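Local coordinates for protein nidogen-1 (Mus musculus, PDB 1GL4) that binds laminin, collagen IV and perlecan as a sulfated basement-membrane glycoprotein, and probably has a role in cell-matrix interactions, at residues Gly132-Gln137 against Gln153-Ile158; Tyr192-Ser197 against Phe233-His238; Glu206-Glu211 against Ser220-Tyr225. All coordinates share one frame; numbering follows the deposited sequence.

Interaction 1: Gly132-Gln137 against Gln153-Ile158; sequences GEFTRQ and QQFSGI
Phe-134 and Phe-155 lie side by side on one face of an antiparallel strand pair, their rings in an offset stack with centroids 3.9 Å apart. The planes are 13° from parallel. CZ of Phe-134 sits above the centre of the Phe-155 ring, while CD1 of Phe-155 falls toward the rim of the Phe-134 ring. The two side chains reach this overlap by different rotations. In Phe-134, CG stands between the backbone N and the carbonyl carbon (chi1 66°); in Phe-155 it lies beside the N and opposite the carbonyl carbon (chi1 -61°). CB of Phe-155 also lies over the Phe-134 face, 4.2 Å from the ring centroid, a CH-pi contact. Their backbones form a hydrogen-bonded pair: Phe-155 N donates to Phe-134 O at 2.9 Å, and the return bond from Phe-134 N to Phe-155 O is longer at 3.2 Å.

Next along the same face, Arg-136 and Gln-153 run alongside each other. The arginine is extended from CG to NE, and its guanidinium goes on to bond Pro-107 O and Gln-229. Their backbones bond both ways, with Arg-136 N 2.8 Å from Gln-153 O.

Thr-135 and Gln-154 occupy the other face. The glutamine chain bends at chi2, swinging its amide across to the threonine, so that Thr-135 OG1 donates to Gln-154 OE1 at 2.5 Å, somewhat tilted from the carbonyl plane. At the Gly-132 end of the pair, Gly-157 N bonds Gly-132 O at 2.9 Å, with both glycines at positive phi.

Arg-136, Gln-153 and Phe-155 all touch Ile-111 of helix 107-115, which places their face inside. A beta hairpin packed against an internal helix belongs to the nidogen G2 beta-barrel, a fold of the GFP clan.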
loop_
_atom_site.group_PDB
_atom_site.type_symbol
_atom_site.label_atom_id
_atom_site.label_comp_id
_atom_site.label_asym_id
_atom_site.label_seq_id
_atom_site.Cartn_x
_atom_site.Cartn_y
_atom_site.Cartn_z
ATOM N N GLY A 132 3.576 13.347 0.178
ATOM C CA GLY A 132 3.279 12.615 -1.042
ATOM C C GLY A 132 3.952 13.193 -2.275
ATOM O O GLY A 132 3.523 12.942 -3.398
ATOM N N GLU A 133 4.994 13.992 -2.060
ATOM C CA GLU A 133 5.757 14.590 -3.149
ATOM C C GLU A 133 7.186 14.084 -2.990
ATOM O O GLU A 133 7.948 14.622 -2.193
ATOM C CB GLU A 133 5.738 16.123 -3.042
ATOM C CG GLU A 133 4.348 16.757 -3.115
ATOM C CD GLU A 133 4.360 18.246 -2.775
ATOM O OE1 GLU A 133 4.853 18.621 -1.689
ATOM O OE2 GLU A 133 3.868 19.044 -3.588
ATOM N N PHE A 134 7.549 13.037 -3.728
ATOM C CA PHE A 134 8.896 12.482 -3.623
ATOM C C PHE A 134 9.219 11.523 -4.759
ATOM O O PHE A 134 8.339 11.133 -5.529
ATOM C CB PHE A 134 9.076 11.762 -2.268
ATOM C CG PHE A 134 8.222 10.514 -2.099
ATOM C CD1 PHE A 134 8.745 9.247 -2.365
ATOM C CD2 PHE A 134 6.906 10.609 -1.644
ATOM C CE1 PHE A 134 7.977 8.098 -2.178
ATOM C CE2 PHE A 134 6.126 9.462 -1.452
ATOM C CZ PHE A 134 6.661 8.201 -1.718
ATOM N N THR A 135 10.496 11.169 -4.867
ATOM C CA THR A 135 10.960 10.232 -5.887
ATOM C C THR A 135 11.533 9.017 -5.165
ATOM O O THR A 135 12.247 9.161 -4.171
ATOM C CB THR A 135 12.088 10.835 -6.752
ATOM O OG1 THR A 135 11.611 12.008 -7.419
ATOM C CG2 THR A 135 12.561 9.819 -7.789
ATOM N N ARG A 136 11.215 7.828 -5.667
ATOM C CA ARG A 136 11.697 6.582 -5.088
ATOM C C ARG A 136 12.492 5.803 -6.128
ATOM O O ARG A 136 11.955 5.448 -7.181
ATOM C CB ARG A 136 10.523 5.711 -4.617
ATOM C CG ARG A 136 10.942 4.370 -3.993
ATOM C CD ARG A 136 9.863 3.286 -4.145
ATOM N NE ARG A 136 10.104 2.133 -3.273
ATOM C CZ ARG A 136 9.367 1.024 -3.270
ATOM N NH1 ARG A 136 8.337 0.901 -4.101
ATOM N NH2 ARG A 136 9.640 0.043 -2.411
ATOM N N GLN A 137 13.770 5.563 -5.846
ATOM C CA GLN A 137 14.619 4.778 -6.741
ATOM C C GLN A 137 14.868 3.477 -5.992
ATOM O O GLN A 137 15.411 3.504 -4.891
ATOM C CB GLN A 137 15.974 5.457 -6.976
ATOM C CG GLN A 137 15.934 6.849 -7.584
ATOM C CD GLN A 137 17.321 7.483 -7.634
ATOM O OE1 GLN A 137 18.187 7.051 -8.403
ATOM N NE2 GLN A 137 17.543 8.503 -6.802
ATOM N N GLN A 153 9.722 5.352 -9.121
ATOM C CA GLN A 153 8.371 5.849 -8.871
ATOM C C GLN A 153 8.387 7.323 -8.494
ATOM O O GLN A 153 9.197 7.756 -7.671
ATOM C CB GLN A 153 7.697 5.030 -7.760
ATOM C CG GLN A 153 7.134 3.676 -8.223
ATOM C CD GLN A 153 6.676 2.786 -7.067
ATOM O OE1 GLN A 153 5.746 1.985 -7.209
ATOM N NE2 GLN A 153 7.338 2.908 -5.931
ATOM N N GLN A 154 7.496 8.091 -9.111
ATOM C CA GLN A 154 7.391 9.517 -8.836
ATOM C C GLN A 154 6.019 9.829 -8.257
ATOM O O GLN A 154 4.994 9.437 -8.824
ATOM C CB GLN A 154 7.603 10.323 -10.119
ATOM C CG GLN A 154 7.473 11.833 -9.936
ATOM C CD GLN A 154 8.512 12.409 -8.984
ATOM O OE1 GLN A 154 9.705 12.108 -9.091
ATOM N NE2 GLN A 154 8.064 13.251 -8.056
ATOM N N PHE A 155 6.011 10.522 -7.121
ATOM C CA PHE A 155 4.779 10.906 -6.442
ATOM C C PHE A 155 4.648 12.423 -6.565
ATOM O O PHE A 155 5.576 13.162 -6.219
ATOM C CB PHE A 155 4.835 10.489 -4.973
ATOM C CG PHE A 155 4.983 8.999 -4.770
ATOM C CD1 PHE A 155 6.187 8.359 -5.056
ATOM C CD2 PHE A 155 3.921 8.242 -4.295
ATOM C CE1 PHE A 155 6.329 6.981 -4.871
ATOM C CE2 PHE A 155 4.047 6.862 -4.104
ATOM C CZ PHE A 155 5.256 6.233 -4.394
ATOM N N SER A 156 3.495 12.883 -7.037
ATOM C CA SER A 156 3.286 14.312 -7.264
ATOM C C SER A 156 2.199 15.003 -6.444
ATOM O O SER A 156 1.554 15.934 -6.932
ATOM C CB SER A 156 3.005 14.538 -8.756
ATOM O OG SER A 156 3.932 13.825 -9.556
ATOM N N GLY A 157 1.997 14.553 -5.211
ATOM C CA GLY A 157 0.997 15.160 -4.350
ATOM C C GLY A 157 -0.445 14.854 -4.707
ATOM O O GLY A 157 -0.734 13.914 -5.456
ATOM N N ILE A 158 -1.354 15.651 -4.155
ATOM C CA ILE A 158 -2.786 15.496 -4.392
ATOM C C ILE A 158 -3.180 16.314 -5.620
ATOM O O ILE A 158 -2.945 17.523 -5.665
ATOM C CB ILE A 158 -3.591 15.996 -3.177
ATOM C CG1 ILE A 158 -3.127 15.261 -1.913
ATOM C CG2 ILE A 158 -5.082 15.751 -3.397
ATOM C CD1 ILE A 158 -3.693 15.827 -0.630
#

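Interaction 2: Tyr192-Ser197 against Phe233-His238; sequences YHYSSS and FQECAH
Tyr-194 and Ser-197 converge on a single carboxylate oxygen of Glu-235, tying the end of strand 182-195 of the G2 beta-barrel and the turn after it to the loop that follows strand 221-232. The turn links strand 182-195 to strand 198-210. No strand pairing joins the two segments, and side chains carry most of the contact.

The packed part centres on the ring of Phe-233. The backbone of Ser-197 lies across one face of it, the carbonyl O offset toward the rim, and CB of Ser-197 comes within 3.5 Å of Phe-233 O. Tyr-194 crosses at about a right angle, presenting its ring edge: CE1 is 4.1 Å from Phe-233 CZ. Ile-199 touches both of these rings, and Ile-129 and Thr-130 of helix 126-130 meet Phe-233 as well.

Beside this lies the polar side, short and firmly bonded. With CG anti to the backbone N (chi1 167°), the Tyr-194 ring points at the loop, and its hydroxyl meets Glu-235, which reaches in from the opposite direction on a chain extended beyond CG. Ring and carboxylate stand nearly perpendicular, at 88°. Tyr-194 OH donates to Glu-235 OE2 at 2.7 Å on the syn lone pair; Ser-197 OG takes the anti lone pair at 2.8 Å. The other oxygen, OE1, makes a salt bridge with Arg-242, so both ends of the carboxylate are held. Just beyond Glu-235, Cys-236 is joined by a disulfide to Cys-29 in the EGF-like domain. The looser side is bridged by solvent: one water donates to Ser-197 OG at 2.7 Å and accepts from Glu-235 N at 3.0 Å.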
loop_
_atom_site.group_PDB
_atom_site.type_symbol
_atom_site.label_atom_id
_atom_site.label_comp_id
_atom_site.label_asym_id
_atom_site.label_seq_id
_atom_site.Cartn_x
_atom_site.Cartn_y
_atom_site.Cartn_z
ATOM N N TYR A 192 14.673 2.574 8.146
ATOM C CA TYR A 192 14.730 3.697 7.221
ATOM C C TYR A 192 15.609 4.787 7.831
ATOM O O TYR A 192 15.260 5.370 8.860
ATOM C CB TYR A 192 13.314 4.233 6.947
ATOM C CG TYR A 192 12.481 3.325 6.054
ATOM C CD1 TYR A 192 12.019 2.089 6.511
ATOM C CD2 TYR A 192 12.207 3.680 4.734
ATOM C CE1 TYR A 192 11.301 1.215 5.663
ATOM C CE2 TYR A 192 11.498 2.820 3.877
ATOM C CZ TYR A 192 11.051 1.590 4.348
ATOM O OH TYR A 192 10.369 0.737 3.498
ATOM N N HIS A 193 16.745 5.048 7.185
ATOM C CA HIS A 193 17.714 6.047 7.640
ATOM C C HIS A 193 17.505 7.412 6.977
ATOM O O HIS A 193 17.427 7.510 5.751
ATOM C CB HIS A 193 19.135 5.547 7.350
ATOM C CG HIS A 193 19.425 4.196 7.926
ATOM N ND1 HIS A 193 19.651 3.992 9.272
ATOM C CD2 HIS A 193 19.460 2.970 7.349
ATOM C CE1 HIS A 193 19.808 2.700 9.500
ATOM N NE2 HIS A 193 19.696 2.057 8.350
ATOM N N TYR A 194 17.427 8.458 7.798
ATOM C CA TYR A 194 17.219 9.823 7.310
ATOM C C TYR A 194 18.462 10.701 7.447
ATOM O O TYR A 194 19.172 10.634 8.454
ATOM C CB TYR A 194 16.069 10.496 8.072
ATOM C CG TYR A 194 15.991 11.994 7.841
ATOM C CD1 TYR A 194 15.419 12.513 6.677
ATOM C CD2 TYR A 194 16.560 12.891 8.752
ATOM C CE1 TYR A 194 15.422 13.882 6.421
ATOM C CE2 TYR A 194 16.572 14.268 8.502
ATOM C CZ TYR A 194 16.003 14.753 7.335
ATOM O OH TYR A 194 16.037 16.104 7.060
ATOM N N SER A 195 18.700 11.536 6.435
ATOM C CA SER A 195 19.831 12.459 6.420
ATOM C C SER A 195 19.679 13.515 5.320
ATOM O O SER A 195 19.676 13.196 4.129
ATOM C CB SER A 195 21.146 11.697 6.217
ATOM O OG SER A 195 22.232 12.599 6.077
ATOM N N SER A 196 19.551 14.772 5.734
ATOM C CA SER A 196 19.409 15.898 4.816
ATOM C C SER A 196 18.497 15.675 3.609
ATOM O O SER A 196 18.933 15.754 2.457
ATOM C CB SER A 196 20.792 16.361 4.347
ATOM O OG SER A 196 21.485 17.006 5.408
ATOM N N SER A 197 17.226 15.409 3.893
ATOM C CA SER A 197 16.204 15.195 2.871
ATOM C C SER A 197 16.386 13.949 2.011
ATOM O O SER A 197 15.896 13.892 0.881
ATOM C CB SER A 197 16.092 16.434 1.982
ATOM O OG SER A 197 15.810 17.575 2.776
ATOM N N PHE A 233 13.180 13.954 -1.473
ATOM C CA PHE A 233 12.080 14.909 -1.375
ATOM C C PHE A 233 12.578 16.280 -0.915
ATOM O O PHE A 233 13.764 16.452 -0.628
ATOM C CB PHE A 233 11.047 14.369 -0.380
ATOM C CG PHE A 233 11.639 13.959 0.944
ATOM C CD1 PHE A 233 11.689 14.854 2.012
ATOM C CD2 PHE A 233 12.167 12.681 1.118
ATOM C CE1 PHE A 233 12.258 14.482 3.232
ATOM C CE2 PHE A 233 12.740 12.297 2.337
ATOM C CZ PHE A 233 12.787 13.196 3.395
ATOM N N GLN A 234 11.669 17.249 -0.843
ATOM C CA GLN A 234 12.011 18.602 -0.409
ATOM C C GLN A 234 11.392 18.941 0.945
ATOM O O GLN A 234 10.261 18.557 1.225
ATOM C CB GLN A 234 11.529 19.630 -1.440
ATOM C CG GLN A 234 12.191 19.513 -2.801
ATOM C CD GLN A 234 13.655 19.906 -2.771
ATOM O OE1 GLN A 234 14.002 21.028 -2.390
ATOM N NE2 GLN A 234 14.524 18.986 -3.175
ATOM N N GLU A 235 12.144 19.656 1.777
ATOM C CA GLU A 235 11.669 20.083 3.092
ATOM C C GLU A 235 11.853 21.599 3.164
ATOM O O GLU A 235 12.819 22.134 2.618
ATOM C CB GLU A 235 12.473 19.414 4.210
ATOM C CG GLU A 235 12.459 17.888 4.173
ATOM C CD GLU A 235 13.249 17.271 5.315
ATOM O OE1 GLU A 235 12.668 17.040 6.399
ATOM O OE2 GLU A 235 14.460 17.031 5.133
ATOM N N CYS A 236 10.936 22.295 3.825
ATOM C CA CYS A 236 11.049 23.745 3.915
ATOM C C CYS A 236 12.360 24.122 4.599
ATOM O O CYS A 236 12.635 23.697 5.723
ATOM C CB CYS A 236 9.856 24.335 4.669
ATOM S SG CYS A 236 9.662 26.125 4.383
ATOM N N ALA A 237 13.169 24.918 3.904
ATOM C CA ALA A 237 14.477 25.331 4.410
ATOM C C ALA A 237 14.450 26.517 5.369
ATOM O O ALA A 237 15.482 27.128 5.641
ATOM C CB ALA A 237 15.409 25.630 3.240
ATOM N N HIS A 238 13.272 26.841 5.882
ATOM C CA HIS A 238 13.144 27.950 6.814
ATOM C C HIS A 238 12.643 27.369 8.131
ATOM O O HIS A 238 12.690 26.154 8.329
ATOM C CB HIS A 238 12.172 28.988 6.250
ATOM C CG HIS A 238 12.448 29.348 4.821
ATOM N ND1 HIS A 238 13.625 29.941 4.418
ATOM C CD2 HIS A 238 11.725 29.147 3.694
ATOM C CE1 HIS A 238 13.616 30.088 3.105
ATOM N NE2 HIS A 238 12.474 29.613 2.641
HETATM O O HOH W 1 15.051 19.620 1.185
#

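Interaction 3: Glu206-Glu211 against Ser220-Tyr225; sequences EYTVME and SHTHIY
His-221 and Glu-211 meet at the loop end of a beta hairpin of the G2 beta-barrel, where strand 198-210 turns back into strand 221-232, and NE2 of the histidine donates to Glu-211 OE2 at 2.9 Å. The bond is nearly straight (169°), lies close to the imidazole plane and uses the anti lone pair of OE2. ND1 of His-221 shares a hydrogen bond of 2.8 Å with NE2 of His-223, so both ring nitrogens are engaged; the carboxylate and the second imidazole both lie at its edge, near its plane. Over one face of the same ring sits Val-209: its CB is 3.6 Å from His-221 CE1, off-centre, and its carbonyl O lies toward the rim. Were His-221 replaced by alanine, Glu-211 OE2 would probably lose its donor, Val-209 would be uncovered and the His-223 ring would be freer to turn.

A second shell positions these partners. Glu-211 reaches the site by bending at chi2 (-74°), and the backbone bond from Val-209 N to His-221 O, 2.8 Å long, keeps the two strands in step. Further along, Tyr-207 and His-223 of this face join Tyr-225 in an aromatic cluster. CA of His-223 lies over the Tyr-207 ring, and CB of His-223 is 3.4 Å from Tyr-207 OH. Tyr-225 is anchored by its hydroxyl to Pro-104 O, and both tyrosines touch Ile-185. The opposite face carries a lighter pairing, with Thr-208 OG1 3.5 Å from Thr-222 CG2. Within the cluster, CD2 of Tyr-207 stands over the centre of the Tyr-225 ring, 3.7 Å from its CE2.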
loop_
_atom_site.group_PDB
_atom_site.type_symbol
_atom_site.label_atom_id
_atom_site.label_comp_id
_atom_site.label_asym_id
_atom_site.label_seq_id
_atom_site.Cartn_x
_atom_site.Cartn_y
_atom_site.Cartn_z
ATOM N N GLU A 206 13.426 -13.363 2.789
ATOM C CA GLU A 206 13.114 -14.584 2.063
ATOM C C GLU A 206 11.612 -14.643 1.796
ATOM O O GLU A 206 10.822 -13.982 2.472
ATOM C CB GLU A 206 13.553 -15.820 2.862
ATOM C CG GLU A 206 12.689 -16.129 4.070
ATOM C CD GLU A 206 13.013 -17.474 4.713
ATOM O OE1 GLU A 206 12.205 -17.933 5.549
ATOM O OE2 GLU A 206 14.067 -18.069 4.391
ATOM N N TYR A 207 11.229 -15.423 0.792
ATOM C CA TYR A 207 9.830 -15.604 0.440
ATOM C C TYR A 207 9.654 -17.059 0.020
ATOM O O TYR A 207 10.611 -17.713 -0.413
ATOM C CB TYR A 207 9.423 -14.643 -0.686
ATOM C CG TYR A 207 10.220 -14.774 -1.967
ATOM C CD1 TYR A 207 9.779 -15.592 -3.002
ATOM C CD2 TYR A 207 11.422 -14.085 -2.139
ATOM C CE1 TYR A 207 10.514 -15.726 -4.181
ATOM C CE2 TYR A 207 12.169 -14.218 -3.311
ATOM C CZ TYR A 207 11.710 -15.040 -4.324
ATOM O OH TYR A 207 12.457 -15.211 -5.467
ATOM N N THR A 208 8.443 -17.574 0.170
ATOM C CA THR A 208 8.174 -18.963 -0.168
ATOM C C THR A 208 7.290 -19.114 -1.390
ATOM O O THR A 208 6.301 -18.399 -1.535
ATOM C CB THR A 208 7.489 -19.683 1.004
ATOM O OG1 THR A 208 8.341 -19.637 2.151
ATOM C CG2 THR A 208 7.198 -21.149 0.647
ATOM N N VAL A 209 7.655 -20.051 -2.265
ATOM C CA VAL A 209 6.881 -20.331 -3.472
ATOM C C VAL A 209 6.166 -21.677 -3.343
ATOM O O VAL A 209 6.806 -22.716 -3.163
ATOM C CB VAL A 209 7.776 -20.388 -4.732
ATOM C CG1 VAL A 209 6.933 -20.741 -5.950
ATOM C CG2 VAL A 209 8.473 -19.051 -4.946
ATOM N N MET A 210 4.839 -21.651 -3.424
ATOM C CA MET A 210 4.038 -22.869 -3.348
ATOM C C MET A 210 3.654 -23.280 -4.772
ATOM O O MET A 210 3.121 -22.472 -5.540
ATOM C CB MET A 210 2.779 -22.629 -2.515
ATOM C CG MET A 210 3.048 -22.273 -1.062
ATOM S SD MET A 210 1.514 -22.024 -0.127
ATOM C CE MET A 210 1.094 -23.735 0.279
ATOM N N GLU A 211 3.935 -24.533 -5.117
ATOM C CA GLU A 211 3.649 -25.069 -6.449
ATOM C C GLU A 211 2.155 -25.089 -6.796
ATOM O O GLU A 211 1.308 -25.142 -5.908
ATOM C CB GLU A 211 4.236 -26.478 -6.570
ATOM C CG GLU A 211 5.761 -26.514 -6.570
ATOM C CD GLU A 211 6.357 -26.014 -7.881
ATOM O OE1 GLU A 211 5.933 -26.518 -8.942
ATOM O OE2 GLU A 211 7.245 -25.130 -7.857
ATOM N N SER A 220 7.017 -27.091 -1.306
ATOM C CA SER A 220 7.311 -25.665 -1.474
ATOM C C SER A 220 8.809 -25.389 -1.350
ATOM O O SER A 220 9.562 -26.223 -0.834
ATOM C CB SER A 220 6.551 -24.850 -0.426
ATOM O OG SER A 220 6.970 -25.198 0.885
ATOM N N HIS A 221 9.235 -24.215 -1.815
ATOM C CA HIS A 221 10.644 -23.836 -1.761
ATOM C C HIS A 221 10.830 -22.341 -1.501
ATOM O O HIS A 221 10.057 -21.509 -1.976
ATOM C CB HIS A 221 11.344 -24.239 -3.060
ATOM C CG HIS A 221 10.532 -23.984 -4.292
ATOM N ND1 HIS A 221 10.731 -22.890 -5.105
ATOM C CD2 HIS A 221 9.526 -24.694 -4.857
ATOM C CE1 HIS A 221 9.886 -22.938 -6.120
ATOM N NE2 HIS A 221 9.142 -24.022 -5.992
ATOM N N THR A 222 11.872 -22.016 -0.746
ATOM C CA THR A 222 12.172 -20.640 -0.378
ATOM C C THR A 222 13.277 -20.018 -1.216
ATOM O O THR A 222 14.148 -20.715 -1.747
ATOM C CB THR A 222 12.594 -20.563 1.089
ATOM O OG1 THR A 222 13.764 -21.372 1.283
ATOM C CG2 THR A 222 11.479 -21.068 1.985
ATOM N N HIS A 223 13.242 -18.694 -1.323
ATOM C CA HIS A 223 14.239 -17.962 -2.089
ATOM C C HIS A 223 14.503 -16.645 -1.368
ATOM O O HIS A 223 13.687 -16.203 -0.562
ATOM C CB HIS A 223 13.736 -17.742 -3.518
ATOM C CG HIS A 223 13.458 -19.021 -4.250
ATOM N ND1 HIS A 223 14.460 -19.830 -4.742
ATOM C CD2 HIS A 223 12.296 -19.675 -4.489
ATOM C CE1 HIS A 223 13.928 -20.930 -5.247
ATOM N NE2 HIS A 223 12.616 -20.862 -5.105
ATOM N N ILE A 224 15.645 -16.030 -1.650
ATOM C CA ILE A 224 16.031 -14.790 -0.980
ATOM C C ILE A 224 16.288 -13.640 -1.942
ATOM O O ILE A 224 16.808 -13.846 -3.036
ATOM C CB ILE A 224 17.341 -14.997 -0.181
ATOM C CG1 ILE A 224 17.213 -16.212 0.734
ATOM C CG2 ILE A 224 17.676 -13.737 0.624
ATOM C CD1 ILE A 224 18.550 -16.724 1.258
ATOM N N TYR A 225 15.915 -12.429 -1.538
ATOM C CA TYR A 225 16.199 -11.252 -2.354
ATOM C C TYR A 225 16.556 -10.060 -1.483
ATOM O O TYR A 225 16.206 -10.012 -0.302
ATOM C CB TYR A 225 15.060 -10.909 -3.341
ATOM C CG TYR A 225 13.636 -10.726 -2.822
ATOM C CD1 TYR A 225 12.595 -10.521 -3.725
ATOM C CD2 TYR A 225 13.320 -10.773 -1.464
ATOM C CE1 TYR A 225 11.282 -10.371 -3.305
ATOM C CE2 TYR A 225 11.993 -10.620 -1.030
ATOM C CZ TYR A 225 10.981 -10.420 -1.966
ATOM O OH TYR A 225 9.665 -10.287 -1.579
#

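All three contacts belong to the G2 beta-barrel. Interaction 1 closes first along the chain; interaction 3 is then nested inside the loop closed by interaction 2. Interactions 1 and 2 have centres about 14 Å apart and touch, where Phe-233 packs on Glu-133 and Phe-134. Interaction 3 lies across the chain's centre from interaction 2, about 36 Å from it and about 31 Å from interaction 1, centre to centre. Strand 221-232 connects them: it pairs with strands 133-142 and 198-210, runs out from interaction 3 and leads into the loop of interaction 2. Interaction 2 thus sits by the Cys-29 to Cys-236 link to the EGF-like domain, and interaction 3 at the far end of the barrel.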